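Local coordinates for protein putative sulfatase yidJ (Bacteroides fragilis, PDB 2QZU) that probably hydrolyses sulfate esters, such as aryl sulfates, as a metal-dependent enzyme of the sulfatase family, at residues P50-H55 and E244-L249; Q111-W116 and R162-D167; F303-V308 and L340-Q345; K180-N185 and F193-Q198. All blocks are in the same frame, centred on the assembly; numbering follows the deposited sequence.

Interaction 1: residues P50-H55 and E244-L249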
# COMPACT_ATOMS: atom_id res chain seq x y z
N PRO A 50 3.83 -10.36 23.72
CA PRO A 50 3.00 -9.37 24.41
C PRO A 50 1.80 -8.86 23.61
O PRO A 50 1.51 -7.66 23.61
CB PRO A 50 3.99 -8.26 24.73
CG PRO A 50 4.84 -8.25 23.50
CD PRO A 50 5.07 -9.73 23.23
N VAL A 51 1.11 -9.77 22.93
CA VAL A 51 -0.07 -9.38 22.17
C VAL A 51 -1.28 -9.55 23.08
O VAL A 51 -1.37 -10.51 23.85
CB VAL A 51 -0.21 -10.23 20.88
CG1 VAL A 51 -0.37 -11.70 21.23
CG2 VAL A 51 -1.40 -9.73 20.07
N LYS A 52 -2.22 -8.60 23.00
CA LYS A 52 -3.41 -8.64 23.83
C LYS A 52 -4.60 -9.28 23.13
O LYS A 52 -5.08 -8.78 22.11
CB LYS A 52 -3.78 -7.22 24.27
CG LYS A 52 -2.68 -6.54 25.09
CD LYS A 52 -3.08 -5.13 25.48
CE LYS A 52 -1.99 -4.48 26.32
NZ LYS A 52 -1.72 -5.23 27.57
N THR A 53 -5.07 -10.40 23.69
CA THR A 53 -6.21 -11.14 23.16
C THR A 53 -7.07 -11.59 24.34
O THR A 53 -7.23 -12.78 24.59
CB THR A 53 -5.75 -12.40 22.37
OG1 THR A 53 -5.00 -13.26 23.23
CG2 THR A 53 -4.89 -12.00 21.18
N PRO A 54 -7.65 -10.62 25.07
CA PRO A 54 -8.48 -10.99 26.22
C PRO A 54 -9.68 -11.90 25.93
O PRO A 54 -10.02 -12.75 26.75
CB PRO A 54 -8.89 -9.63 26.79
CG PRO A 54 -8.93 -8.74 25.57
CD PRO A 54 -7.67 -9.17 24.84
N HIS A 55 -10.31 -11.73 24.78
CA HIS A 55 -11.48 -12.55 24.46
C HIS A 55 -11.11 -13.98 24.08
O HIS A 55 -11.81 -14.93 24.45
CB HIS A 55 -12.30 -11.86 23.36
CG HIS A 55 -12.82 -10.52 23.77
ND1 HIS A 55 -13.81 -10.37 24.72
CD2 HIS A 55 -12.44 -9.27 23.43
CE1 HIS A 55 -14.02 -9.09 24.93
NE2 HIS A 55 -13.20 -8.40 24.16
N GLU A 244 -3.20 2.25 18.84
CA GLU A 244 -2.83 2.99 20.05
C GLU A 244 -2.36 2.07 21.17
O GLU A 244 -1.52 2.45 21.98
CB GLU A 244 -4.03 3.80 20.56
CG GLU A 244 -3.87 5.31 20.45
CD GLU A 244 -4.57 5.89 19.24
OE1 GLU A 244 -5.81 5.79 19.16
OE2 GLU A 244 -3.87 6.45 18.36
N ILE A 245 -2.91 0.87 21.21
CA ILE A 245 -2.55 -0.10 22.23
C ILE A 245 -1.08 -0.51 22.18
O ILE A 245 -0.49 -0.86 23.20
CB ILE A 245 -3.44 -1.37 22.11
CG1 ILE A 245 -4.90 -0.99 22.39
CG2 ILE A 245 -2.97 -2.45 23.08
CD1 ILE A 245 -5.88 -2.11 22.11
N TYR A 246 -0.48 -0.44 20.99
CA TYR A 246 0.92 -0.83 20.82
C TYR A 246 1.87 0.32 20.51
O TYR A 246 3.00 0.10 20.07
CB TYR A 246 1.00 -1.90 19.72
CG TYR A 246 0.22 -3.14 20.07
CD1 TYR A 246 0.75 -4.09 20.94
CD2 TYR A 246 -1.07 -3.34 19.58
CE1 TYR A 246 0.01 -5.21 21.32
CE2 TYR A 246 -1.83 -4.45 19.95
CZ TYR A 246 -1.28 -5.38 20.82
OH TYR A 246 -2.01 -6.47 21.22
N LYS A 247 1.41 1.55 20.75
CA LYS A 247 2.23 2.73 20.48
C LYS A 247 3.53 2.74 21.28
O LYS A 247 4.52 3.33 20.85
CB LYS A 247 1.44 4.00 20.78
CG LYS A 247 1.06 4.18 22.24
CD LYS A 247 0.38 5.52 22.47
CE LYS A 247 0.01 5.71 23.94
NZ LYS A 247 -0.62 7.04 24.19
N ASP A 248 3.53 2.09 22.44
CA ASP A 248 4.72 2.05 23.29
C ASP A 248 5.41 0.69 23.29
O ASP A 248 6.32 0.45 24.09
CB ASP A 248 4.37 2.43 24.73
CG ASP A 248 3.73 3.80 24.83
OD1 ASP A 248 4.29 4.77 24.28
OD2 ASP A 248 2.65 3.91 25.46
N LEU A 249 4.98 -0.20 22.40
CA LEU A 249 5.56 -1.54 22.31
C LEU A 249 7.06 -1.46 22.00
O LEU A 249 7.48 -0.73 21.11
CB LEU A 249 4.85 -2.35 21.22
CG LEU A 249 5.34 -3.78 20.99
CD1 LEU A 249 5.03 -4.63 22.21
CD2 LEU A 249 4.66 -4.36 19.75
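Tyr246 reaches across from the turn region 244-249 and sets its hydroxyl against the backbone of 50-55, making the one hydrogen bond between the two segments. Lys52 N donates to Tyr246 OH over 2.8 Å, and the bond is almost straight, 176° at the hydrogen. The same hydroxyl is hydrogen-bonded to Thr284 OG1 of helix 267-299, which also bonds Lys52 O, so the tyrosine oxygen and the peptide groups of Lys52 share one small polar network. A tyrosine suits this place because its ring carries the hydroxyl across to the other backbone.

Van der Waals contacts surround the tyrosine. Val51 CG2 lies 3.5 Å from Tyr246 OH, and Pro50 O sits at the ring edge, in its plane, 3.7 Å from Tyr246 CE1. The apolar contacts lie further out. Pro50 CG meets Leu249 CD1 at 3.8 Å, the two side chains crossing at about a right angle; both also touch Leu254 of helix 251-254. Lys52 CD rests on Ile245 CG2 at 3.6 Å, the aliphatic part of the lysine serving as apolar surface while the amine leads away.

Two successive type I beta turns, Glu244 to Lys247 and Tyr246 to Leu249, shape one partner; the other leads into helix 54-61, with Thr53 at its N-cap position. This is loop-to-loop packing in the sulfatase domain, beside the long helix 267-299.

Interaction 2: residues Q111-W116 and R162-D167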
# COMPACT_ATOMS: atom_id res chain seq x y z
N GLN A 111 -17.16 -28.56 -7.60
CA GLN A 111 -18.58 -28.44 -7.28
C GLN A 111 -19.09 -29.80 -6.82
O GLN A 111 -20.05 -29.88 -6.04
CB GLN A 111 -19.36 -27.97 -8.52
CG GLN A 111 -20.87 -27.91 -8.32
CD GLN A 111 -21.59 -27.36 -9.54
OE1 GLN A 111 -22.82 -27.46 -9.65
NE2 GLN A 111 -20.85 -26.74 -10.45
N ASN A 112 -18.44 -30.87 -7.28
CA ASN A 112 -18.83 -32.23 -6.92
C ASN A 112 -18.19 -32.74 -5.64
O ASN A 112 -18.50 -33.84 -5.18
CB ASN A 112 -18.50 -33.20 -8.06
CG ASN A 112 -19.24 -32.86 -9.33
OD1 ASN A 112 -20.47 -32.73 -9.33
ND2 ASN A 112 -18.51 -32.73 -10.43
N ALA A 113 -17.28 -31.97 -5.06
CA ALA A 113 -16.62 -32.40 -3.83
C ALA A 113 -17.64 -32.45 -2.69
O ALA A 113 -18.44 -31.54 -2.52
CB ALA A 113 -15.49 -31.44 -3.47
N ARG A 114 -17.61 -33.54 -1.93
CA ARG A 114 -18.51 -33.71 -0.80
C ARG A 114 -17.84 -33.07 0.41
O ARG A 114 -16.99 -33.69 1.06
CB ARG A 114 -18.75 -35.20 -0.55
CG ARG A 114 -19.65 -35.52 0.63
CD ARG A 114 -21.09 -35.18 0.34
NE ARG A 114 -21.98 -35.60 1.42
CZ ARG A 114 -23.27 -35.31 1.46
NH1 ARG A 114 -23.82 -34.60 0.48
NH2 ARG A 114 -24.02 -35.72 2.47
N CYS A 115 -18.22 -31.84 0.71
CA CYS A 115 -17.63 -31.11 1.84
C CYS A 115 -18.43 -31.29 3.12
O CYS A 115 -19.60 -31.68 3.09
CB CYS A 115 -17.52 -29.63 1.48
SG CYS A 115 -16.49 -29.36 0.01
N TRP A 116 -17.81 -31.00 4.27
CA TRP A 116 -18.52 -31.17 5.54
C TRP A 116 -19.77 -30.31 5.62
O TRP A 116 -20.72 -30.66 6.32
CB TRP A 116 -17.61 -30.88 6.74
CG TRP A 116 -16.97 -29.52 6.78
CD1 TRP A 116 -15.75 -29.17 6.27
CD2 TRP A 116 -17.51 -28.34 7.37
NE1 TRP A 116 -15.50 -27.85 6.52
CE2 TRP A 116 -16.56 -27.31 7.19
CE3 TRP A 116 -18.71 -28.04 8.04
CZ2 TRP A 116 -16.77 -26.00 7.66
CZ3 TRP A 116 -18.91 -26.74 8.51
CH2 TRP A 116 -17.94 -25.74 8.31
N ARG A 162 -22.14 -23.57 -6.11
CA ARG A 162 -20.77 -23.85 -5.67
C ARG A 162 -20.57 -23.48 -4.20
O ARG A 162 -19.43 -23.40 -3.72
CB ARG A 162 -19.75 -23.09 -6.54
CG ARG A 162 -19.51 -23.71 -7.92
CD ARG A 162 -18.50 -22.91 -8.74
NE ARG A 162 -17.20 -22.79 -8.07
CZ ARG A 162 -16.29 -23.76 -8.02
NH1 ARG A 162 -16.51 -24.92 -8.62
NH2 ARG A 162 -15.15 -23.56 -7.36
N ARG A 163 -21.66 -23.27 -3.47
CA ARG A 163 -21.57 -22.89 -2.06
C ARG A 163 -21.61 -24.06 -1.08
O ARG A 163 -21.55 -23.86 0.13
CB ARG A 163 -22.66 -21.88 -1.72
CG ARG A 163 -22.46 -20.56 -2.44
CD ARG A 163 -23.57 -19.56 -2.18
NE ARG A 163 -23.41 -18.41 -3.06
CZ ARG A 163 -24.28 -17.41 -3.19
NH1 ARG A 163 -25.40 -17.41 -2.47
NH2 ARG A 163 -24.05 -16.44 -4.05
N HIS A 164 -21.71 -25.27 -1.61
CA HIS A 164 -21.72 -26.48 -0.79
C HIS A 164 -22.62 -26.46 0.45
O HIS A 164 -22.20 -26.84 1.54
CB HIS A 164 -20.28 -26.81 -0.41
CG HIS A 164 -19.43 -27.19 -1.59
ND1 HIS A 164 -19.35 -28.47 -2.06
CD2 HIS A 164 -18.72 -26.42 -2.45
CE1 HIS A 164 -18.62 -28.49 -3.17
NE2 HIS A 164 -18.23 -27.25 -3.42
N GLY A 165 -23.86 -26.01 0.27
CA GLY A 165 -24.80 -26.01 1.38
C GLY A 165 -24.93 -24.75 2.21
O GLY A 165 -25.87 -24.64 3.00
N PHE A 166 -24.02 -23.80 2.04
CA PHE A 166 -24.09 -22.56 2.81
C PHE A 166 -25.18 -21.67 2.22
O PHE A 166 -24.92 -20.87 1.32
CB PHE A 166 -22.74 -21.85 2.78
CG PHE A 166 -21.69 -22.50 3.65
CD1 PHE A 166 -21.81 -22.50 5.03
CD2 PHE A 166 -20.57 -23.10 3.08
CE1 PHE A 166 -20.84 -23.09 5.85
CE2 PHE A 166 -19.59 -23.70 3.88
CZ PHE A 166 -19.72 -23.69 5.27
N ASP A 167 -26.40 -21.81 2.75
CA ASP A 167 -27.55 -21.04 2.28
C ASP A 167 -27.48 -19.55 2.58
O ASP A 167 -27.83 -18.73 1.73
CB ASP A 167 -28.84 -21.65 2.83
CG ASP A 167 -29.11 -23.04 2.29
OD1 ASP A 167 -28.95 -23.24 1.07
OD2 ASP A 167 -29.48 -23.94 3.08
O HOH W 1 -18.19 -25.71 -10.96
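The His164 ring carries Cys115 SG over one face, 3.9 Å from its centroid and 23° off the ring normal, while Ala113 O approaches at the ring edge. Phe166 turns its edge toward the face of Trp116 in an offset edge-to-face pair, centroids 6.0 Å apart and planes at 88°. These contacts join two loops of the alkaline-phosphatase-like sulfatase fold, one leading into helix 116-122 and the other into the edge strand 168-172 of the large sheet.

A type I' turn from Arg163 to Phe166 presents the histidine, and Gly165 fits its positive phi, where a side chain would strike the preceding carbonyl oxygen. His164 ND1 is hydrogen-bonded to Asp118 OD2, which also accepts from Cys115 N at the helix start; this carboxylate thus ties the ring to the segment it packs against. Histidine suits the place by combining a flat face for sulfur with a polar edge.

The aromatic pair is buried, both rings touching Val225 of strand 222-228. At the exposed end, Arg162 forms a salt bridge with Asp136, and its guanidinium stands 82° from the Gln111 amide. One water bridges them, accepting from Gln111 NE2 at 2.9 Å and from Arg162 NH1 at 3.0 Å.

Interaction 3: residues F303-V308 and L340-Q345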
# COMPACT_ATOMS: atom_id res chain seq x y z
N PHE A 303 -24.32 -20.94 23.67
CA PHE A 303 -22.88 -21.13 23.83
C PHE A 303 -22.54 -22.51 24.39
O PHE A 303 -21.62 -23.17 23.91
CB PHE A 303 -22.30 -20.06 24.76
CG PHE A 303 -20.80 -20.16 24.94
CD1 PHE A 303 -19.94 -19.90 23.87
CD2 PHE A 303 -20.25 -20.53 26.16
CE1 PHE A 303 -18.56 -20.01 24.02
CE2 PHE A 303 -18.86 -20.64 26.32
CZ PHE A 303 -18.02 -20.38 25.25
N ASP A 304 -23.30 -22.95 25.39
CA ASP A 304 -23.04 -24.23 26.01
C ASP A 304 -23.14 -25.45 25.10
O ASP A 304 -22.34 -26.38 25.23
CB ASP A 304 -23.96 -24.45 27.22
CG ASP A 304 -23.68 -23.48 28.34
OD1 ASP A 304 -22.58 -22.87 28.35
OD2 ASP A 304 -24.55 -23.33 29.22
N ASN A 305 -24.13 -25.47 24.21
CA ASN A 305 -24.25 -26.64 23.33
C ASN A 305 -23.87 -26.32 21.90
O ASN A 305 -24.53 -26.75 20.95
CB ASN A 305 -25.65 -27.24 23.37
CG ASN A 305 -25.69 -28.63 22.77
OD1 ASN A 305 -24.83 -29.47 23.09
ND2 ASN A 305 -26.66 -28.89 21.90
N THR A 306 -22.80 -25.55 21.77
CA THR A 306 -22.28 -25.17 20.47
C THR A 306 -20.78 -25.38 20.52
O THR A 306 -20.12 -25.03 21.50
CB THR A 306 -22.54 -23.68 20.16
OG1 THR A 306 -23.94 -23.46 20.01
CG2 THR A 306 -21.81 -23.27 18.88
N ILE A 307 -20.23 -25.97 19.47
CA ILE A 307 -18.80 -26.16 19.40
C ILE A 307 -18.28 -24.88 18.75
O ILE A 307 -18.66 -24.56 17.63
CB ILE A 307 -18.41 -27.35 18.51
CG1 ILE A 307 -18.93 -28.65 19.13
CG2 ILE A 307 -16.89 -27.40 18.33
CD1 ILE A 307 -18.80 -29.86 18.22
N VAL A 308 -17.46 -24.13 19.48
CA VAL A 308 -16.88 -22.90 18.94
C VAL A 308 -15.41 -23.18 18.68
O VAL A 308 -14.70 -23.68 19.55
CB VAL A 308 -17.01 -21.73 19.94
CG1 VAL A 308 -16.33 -20.47 19.38
CG2 VAL A 308 -18.48 -21.45 20.22
N LEU A 340 -10.84 -24.41 21.04
CA LEU A 340 -12.15 -25.02 20.89
C LEU A 340 -12.88 -25.10 22.22
O LEU A 340 -12.29 -25.42 23.25
CB LEU A 340 -12.00 -26.42 20.28
CG LEU A 340 -13.23 -27.19 19.79
CD1 LEU A 340 -12.78 -28.27 18.82
CD2 LEU A 340 -13.98 -27.80 20.96
N SER A 341 -14.17 -24.78 22.20
CA SER A 341 -14.98 -24.85 23.40
C SER A 341 -16.30 -25.53 23.09
O SER A 341 -16.82 -25.44 21.98
CB SER A 341 -15.25 -23.44 23.96
OG SER A 341 -16.09 -22.69 23.10
N TRP A 342 -16.83 -26.23 24.09
CA TRP A 342 -18.10 -26.94 24.00
C TRP A 342 -18.38 -27.31 25.45
O TRP A 342 -18.21 -28.46 25.86
CB TRP A 342 -17.98 -28.20 23.14
CG TRP A 342 -19.31 -28.90 22.93
CD1 TRP A 342 -20.55 -28.40 23.21
CD2 TRP A 342 -19.51 -30.21 22.38
NE1 TRP A 342 -21.52 -29.32 22.88
CE2 TRP A 342 -20.91 -30.44 22.37
CE3 TRP A 342 -18.65 -31.21 21.91
CZ2 TRP A 342 -21.47 -31.63 21.89
CZ3 TRP A 342 -19.21 -32.40 21.43
CH2 TRP A 342 -20.61 -32.60 21.43
N PRO A 343 -18.81 -26.32 26.26
CA PRO A 343 -19.12 -26.49 27.68
C PRO A 343 -19.91 -27.74 28.04
O PRO A 343 -19.58 -28.44 29.00
CB PRO A 343 -19.86 -25.21 28.02
CG PRO A 343 -19.19 -24.20 27.14
CD PRO A 343 -19.11 -24.95 25.82
N ASP A 344 -20.96 -28.03 27.28
CA ASP A 344 -21.79 -29.20 27.57
C ASP A 344 -21.06 -30.54 27.55
O ASP A 344 -21.45 -31.47 28.26
CB ASP A 344 -22.97 -29.27 26.59
CG ASP A 344 -24.14 -28.38 27.00
OD1 ASP A 344 -24.04 -27.71 28.06
OD2 ASP A 344 -25.15 -28.36 26.28
N GLN A 345 -19.99 -30.64 26.77
CA GLN A 345 -19.28 -31.91 26.68
C GLN A 345 -17.79 -31.91 26.99
O GLN A 345 -17.20 -32.97 27.20
CB GLN A 345 -19.47 -32.51 25.28
CG GLN A 345 -20.86 -33.06 25.04
CD GLN A 345 -21.20 -34.18 25.99
OE1 GLN A 345 -20.41 -35.11 26.17
NE2 GLN A 345 -22.37 -34.11 26.61
O HOH W 2 -18.80 -23.28 23.05
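Val308 and Ser341 face each other as an antiparallel hydrogen-bonded pair where strands 306-311 and 338-341 lie side by side in the large mixed sheet of the sulfatase fold. Val308 N donates to Ser341 O and Ser341 N returns a bond to Val308 O, each 2.9 Å long. Beyond the strand ends the pairing gives way to a contact between the turn 303-306 and the loop after Ser341, in which Asp344 N donates to Asp304 O at 3.0 Å.

Side chains cover this backbone core on both sides. Ile307 lays CG1 over one face of the Trp342 indole, a CH-pi contact 4.0 Å from the centroid of the five-membered ring; Gln345 CB covers the opposite face. At the indole edge, Trp342 NE1 gives a weak hydrogen bond to Asn305 OD1, 3.3 Å away in the ring plane. Tryptophan fits because it offers broad apolar faces and a donor at its rim. Its first torsion, CG opposite the backbone N (chi1 -175°), carries the indole alongside Asn305. On the sheet side of Val308 and Ser341, Phe303 CE2 packs against Pro343 CG at 3.7 Å.

Outside this shell, helix 361-368 covers Ile307 and Trp342, whereas helices 267-299 and 54-61 cover Phe303. Lys24 forms a salt bridge with Asp344 OD2, probably easing the nearness of the Asp304 carboxylate. A water lies 2.7 Å from Thr306 O and is hydrogen-bonded to Ser341 OG at 2.8 Å.

Interaction 4: residues K180-N185 and F193-Q198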
# COMPACT_ATOMS: atom_id res chain seq x y z
N LYS A 180 -12.54 -0.94 3.75
CA LYS A 180 -13.71 -0.83 2.88
C LYS A 180 -13.87 -2.15 2.14
O LYS A 180 -13.69 -2.22 0.92
CB LYS A 180 -13.55 0.32 1.88
CG LYS A 180 -14.83 0.60 1.09
CD LYS A 180 -14.61 1.60 -0.04
CE LYS A 180 -15.90 1.87 -0.80
NZ LYS A 180 -15.71 2.76 -1.98
N PRO A 181 -14.21 -3.22 2.87
CA PRO A 181 -14.40 -4.55 2.29
C PRO A 181 -15.63 -4.64 1.41
O PRO A 181 -16.51 -3.78 1.46
CB PRO A 181 -14.51 -5.44 3.52
CG PRO A 181 -15.26 -4.56 4.48
CD PRO A 181 -14.55 -3.22 4.30
N MSE A 182 -15.68 -5.67 0.57
CA MSE A 182 -16.84 -5.88 -0.29
C MSE A 182 -17.37 -7.29 -0.06
O MSE A 182 -16.64 -8.18 0.39
CB MSE A 182 -16.50 -5.64 -1.77
CG MSE A 182 -15.20 -6.22 -2.25
SE MSE A 182 -15.28 -8.12 -2.54
CE MSE A 182 -13.61 -8.37 -3.45
N TYR A 183 -18.65 -7.48 -0.37
CA TYR A 183 -19.31 -8.75 -0.17
C TYR A 183 -20.43 -8.96 -1.17
O TYR A 183 -20.89 -8.02 -1.82
CB TYR A 183 -19.96 -8.80 1.22
CG TYR A 183 -19.03 -8.56 2.38
CD1 TYR A 183 -18.36 -9.62 3.00
CD2 TYR A 183 -18.78 -7.27 2.84
CE1 TYR A 183 -17.46 -9.40 4.04
CE2 TYR A 183 -17.88 -7.03 3.87
CZ TYR A 183 -17.22 -8.10 4.47
OH TYR A 183 -16.32 -7.86 5.47
N TRP A 184 -20.86 -10.21 -1.26
CA TRP A 184 -22.00 -10.59 -2.09
C TRP A 184 -22.95 -11.18 -1.06
O TRP A 184 -22.53 -12.02 -0.25
CB TRP A 184 -21.64 -11.69 -3.08
CG TRP A 184 -21.02 -11.25 -4.35
CD1 TRP A 184 -21.66 -10.77 -5.46
CD2 TRP A 184 -19.64 -11.32 -4.68
NE1 TRP A 184 -20.75 -10.55 -6.47
CE2 TRP A 184 -19.50 -10.88 -6.02
CE3 TRP A 184 -18.49 -11.72 -3.98
CZ2 TRP A 184 -18.26 -10.83 -6.67
CZ3 TRP A 184 -17.26 -11.67 -4.62
CH2 TRP A 184 -17.16 -11.23 -5.96
N ASN A 185 -24.20 -10.74 -1.05
CA ASN A 185 -25.18 -11.30 -0.14
C ASN A 185 -25.70 -12.56 -0.84
O ASN A 185 -25.26 -12.88 -1.94
CB ASN A 185 -26.31 -10.29 0.12
CG ASN A 185 -26.91 -9.75 -1.15
OD1 ASN A 185 -27.44 -10.50 -1.96
ND2 ASN A 185 -26.82 -8.44 -1.34
N PHE A 193 -21.93 -6.94 -6.18
CA PHE A 193 -21.36 -6.99 -4.85
C PHE A 193 -21.48 -5.56 -4.31
O PHE A 193 -21.72 -4.63 -5.07
CB PHE A 193 -19.88 -7.41 -4.88
CG PHE A 193 -19.05 -6.67 -5.90
CD1 PHE A 193 -18.99 -7.11 -7.22
CD2 PHE A 193 -18.35 -5.53 -5.53
CE1 PHE A 193 -18.24 -6.42 -8.16
CE2 PHE A 193 -17.59 -4.83 -6.47
CZ PHE A 193 -17.53 -5.28 -7.79
N TYR A 194 -21.31 -5.40 -3.00
CA TYR A 194 -21.40 -4.07 -2.39
C TYR A 194 -20.24 -3.83 -1.45
O TYR A 194 -19.63 -4.77 -0.94
CB TYR A 194 -22.71 -3.92 -1.61
CG TYR A 194 -22.88 -4.93 -0.50
CD1 TYR A 194 -23.44 -6.18 -0.75
CD2 TYR A 194 -22.48 -4.64 0.81
CE1 TYR A 194 -23.59 -7.12 0.27
CE2 TYR A 194 -22.63 -5.58 1.84
CZ TYR A 194 -23.19 -6.81 1.55
OH TYR A 194 -23.35 -7.75 2.55
N TYR A 195 -19.93 -2.56 -1.22
CA TYR A 195 -18.86 -2.17 -0.32
C TYR A 195 -19.46 -1.71 1.00
O TYR A 195 -20.59 -1.21 1.04
CB TYR A 195 -18.04 -1.03 -0.93
CG TYR A 195 -17.15 -1.43 -2.08
CD1 TYR A 195 -15.93 -2.08 -1.86
CD2 TYR A 195 -17.53 -1.17 -3.40
CE1 TYR A 195 -15.12 -2.46 -2.92
CE2 TYR A 195 -16.72 -1.54 -4.47
CZ TYR A 195 -15.52 -2.18 -4.22
OH TYR A 195 -14.72 -2.55 -5.28
N VAL A 196 -18.70 -1.87 2.08
CA VAL A 196 -19.12 -1.46 3.41
C VAL A 196 -18.06 -0.52 3.99
O VAL A 196 -16.87 -0.80 3.91
CB VAL A 196 -19.27 -2.68 4.35
CG1 VAL A 196 -19.69 -2.22 5.73
CG2 VAL A 196 -20.29 -3.66 3.78
N ASN A 197 -18.50 0.60 4.56
CA ASN A 197 -17.58 1.57 5.16
C ASN A 197 -17.39 1.25 6.63
O ASN A 197 -17.77 2.02 7.51
CB ASN A 197 -18.12 2.99 4.98
CG ASN A 197 -18.05 3.47 3.54
OD1 ASN A 197 -18.71 4.45 3.16
ND2 ASN A 197 -17.25 2.80 2.72
N GLN A 198 -16.80 0.08 6.89
CA GLN A 198 -16.56 -0.39 8.24
C GLN A 198 -15.45 -1.44 8.16
O GLN A 198 -15.30 -2.09 7.13
CB GLN A 198 -17.84 -1.02 8.81
CG GLN A 198 -17.70 -1.67 10.17
CD GLN A 198 -19.04 -1.95 10.82
OE1 GLN A 198 -19.97 -2.43 10.17
NE2 GLN A 198 -19.15 -1.66 12.11
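A two-stranded antiparallel hairpin, strands 182-183 and 194-195, is built by this contact. Tyr183 and Tyr194 form its hydrogen-bonded pair, exchanging two backbone bonds of 2.9 Å, and Val196 N extends the pairing to Pro181 O at 3.0 Å. Pro181, which has no N-H to give, takes part in the backbone pairing through its carbonyl. Selenomethionine Met182 and Tyr195 make the neighbouring non-hydrogen-bonded pair.

On the face bearing Met182 and Tyr195, Met182 CB rests against Tyr195 CD1 at 3.6 Å. Lys180, fully extended, passes its CE beside Tyr195 CB and puts NZ over the tyrosine face, 4.8 Å from the centroid, a cation-pi contact. Toward the hairpin's closing end, Phe193 CB sits over the Trp184 indole, 3.6 Å from the centroid of its five-membered ring and 11° off the normal. The Phe193 ring then turns its edge toward the indole face, planes at 69°. Trp184 NE1 bonds Arg190 O in the connecting loop.

On the other face, Tyr183 CB lies off-centre over the Tyr194 ring, and Tyr183 CD2 meets Val196 CG2 at 4.0 Å. Tyrosine suits both positions: the ring packs within the hairpin while the hydroxyl reaches helix 200-213, Tyr183 bonding Glu204 and Tyr194 bonding Tyr203. Backbone pairing of this kind, with aromatic side chains packed on both faces, is that of a beta hairpin, here lying against edge strand 168-172 and helix 200-213.

Interaction 3 is the most buried of the four and belongs to the large sheet itself, whereas interactions 1, 2 and 4 are partly buried contacts of loops or a hairpin around it. Interactions 1 and 3 share helix 267-299 as a neighbour, which borders the loops of one and covers side chains of the other. Interactions 2 and 4 both adjoin strand 168-172, their nearest atoms about 4 Å apart without touching. Interactions 1 and 2 lie on opposite sides of the chain's centre. Regular backbone pairing dominates 3 and 4; interaction 1 depends on a single side-chain-to-backbone bond, and interaction 2 on rings, sulfur and a bridging water.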